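Local coordinates for HIGH affinity ribose transport protein RBSD (Bacillus subtilis, PDB 1OGD) that probably interconverts the beta-pyranose and beta-furanose forms of D-ribose as a cytoplasmic, ribose-binding decamer built from two pentamers, at residues A[46-52]-A[114-118]. Numbering follows the deposited sequence.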
# COMPACT_ATOMS: atom_id res chain seq x y z
N PRO A 46 19.12 28.48 -6.06
CA PRO A 46 20.09 28.81 -5.01
C PRO A 46 19.75 30.13 -4.32
O PRO A 46 19.61 31.16 -4.97
CB PRO A 46 21.41 28.87 -5.77
CG PRO A 46 21.21 27.83 -6.84
CD PRO A 46 19.80 28.12 -7.32
N GLY A 47 19.60 30.08 -3.00
CA GLY A 47 19.27 31.28 -2.25
C GLY A 47 17.79 31.57 -2.09
O GLY A 47 17.42 32.55 -1.44
N LEU A 48 16.93 30.74 -2.67
CA LEU A 48 15.48 30.96 -2.57
C LEU A 48 14.72 29.65 -2.34
O LEU A 48 14.69 28.78 -3.21
CB LEU A 48 14.99 31.64 -3.85
CG LEU A 48 13.50 31.93 -4.05
CD1 LEU A 48 12.94 32.71 -2.87
CD2 LEU A 48 13.31 32.72 -5.34
N PRO A 49 14.09 29.50 -1.16
CA PRO A 49 14.05 30.46 -0.05
C PRO A 49 15.33 30.43 0.75
O PRO A 49 16.07 29.44 0.72
CB PRO A 49 12.86 29.99 0.80
CG PRO A 49 12.20 28.89 -0.01
CD PRO A 49 13.31 28.30 -0.82
N ALA A 50 15.58 31.50 1.49
CA ALA A 50 16.77 31.59 2.32
C ALA A 50 16.52 30.98 3.69
O ALA A 50 15.38 30.91 4.15
CB ALA A 50 17.19 33.06 2.47
N PHE A 51 17.59 30.53 4.33
CA PHE A 51 17.51 29.94 5.66
C PHE A 51 16.81 30.89 6.63
O PHE A 51 15.94 30.48 7.40
CB PHE A 51 18.91 29.64 6.17
CG PHE A 51 18.95 29.15 7.59
CD1 PHE A 51 18.58 27.85 7.91
CD2 PHE A 51 19.36 30.00 8.61
CE1 PHE A 51 18.62 27.39 9.22
CE2 PHE A 51 19.40 29.56 9.93
CZ PHE A 51 19.03 28.25 10.24
N GLN A 52 17.21 32.15 6.59
CA GLN A 52 16.64 33.15 7.48
C GLN A 52 15.15 33.31 7.28
O GLN A 52 14.39 33.31 8.24
CB GLN A 52 17.33 34.50 7.30
CG GLN A 52 18.84 34.44 7.43
CD GLN A 52 19.47 35.80 7.61
OE1 GLN A 52 18.95 36.81 7.13
NE2 GLN A 52 20.61 35.83 8.30
N THR A 114 15.67 24.15 2.31
CA THR A 114 15.59 25.50 1.76
C THR A 114 16.59 25.60 0.61
O THR A 114 17.30 24.63 0.31
CB THR A 114 15.96 26.55 2.82
OG1 THR A 114 17.35 26.42 3.16
CG2 THR A 114 15.13 26.36 4.08
N GLY A 115 16.66 26.76 -0.03
CA GLY A 115 17.59 26.93 -1.13
C GLY A 115 18.91 27.52 -0.67
O GLY A 115 19.72 27.95 -1.49
N GLU A 116 19.12 27.52 0.64
CA GLU A 116 20.33 28.07 1.24
C GLU A 116 21.61 27.37 0.79
O GLU A 116 21.78 26.17 1.02
CB GLU A 116 20.23 28.01 2.76
CG GLU A 116 21.33 28.78 3.49
CD GLU A 116 21.23 30.28 3.25
OE1 GLU A 116 20.14 30.84 3.46
OE2 GLU A 116 22.24 30.89 2.84
N PHE A 117 22.51 28.13 0.17
CA PHE A 117 23.79 27.60 -0.30
C PHE A 117 24.98 28.06 0.55
O PHE A 117 26.03 28.38 0.00
CB PHE A 117 24.02 28.00 -1.76
CG PHE A 117 23.64 26.94 -2.76
CD1 PHE A 117 22.39 26.33 -2.71
CD2 PHE A 117 24.53 26.57 -3.76
CE1 PHE A 117 22.03 25.37 -3.65
CE2 PHE A 117 24.18 25.61 -4.71
CZ PHE A 117 22.92 25.00 -4.66
N THR A 118 24.81 28.11 1.86
CA THR A 118 25.92 28.49 2.74
C THR A 118 26.14 27.40 3.77
O THR A 118 25.20 26.75 4.22
CB THR A 118 25.67 29.85 3.46
OG1 THR A 118 24.53 29.75 4.32
CG2 THR A 118 25.44 30.95 2.44
O HOH W 1 19.90 32.97 5.01
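Glu116 reaches across to the first turn of helix 51-61, where its OE1 accepts the backbone N-H of Phe51 at 2.7 Å, nearly straight and on the anti lone pair: an example of an acidic side chain distant in sequence serving a first-turn N-H. With chi1 at -170° the chain extends away from its own backbone N, then bends at chi2, which lays CG against Phe51 CB at 3.7 Å and brings the carboxylate to the helix start, just beyond the N-cap residue Ala50. A water bridges the same OE1, at 2.6 Å, to Gln52 N, while OE2 is met from above the carboxylate plane by Thr118 OG1.

Beside this polar centre the two loops join through backbone. Gly115 gives its N-H to Pro49 O at 2.8 Å, and its own O takes the N-H of Gly47; a beta carbon on Gly115 would run into Leu48 O. At the Pro46 end, Pro46 CB sits 4.0 Å over the centre of the Phe117 ring in a CH-pi contact, between Leu7 of a second subunit and Phe131 of a third.

Replacing Glu116 with alanine is likely to leave Phe51 N and the water without their acceptor, and Thr118 OG1 without this partner. The helix start would probably favour a charged carboxylate, whereas nearby Asp28 would tend to oppose it. Touching substrate-binding Asp28 and Ala121, Glu116 is consistent with a second-shell place, about 8 Å from the sugar.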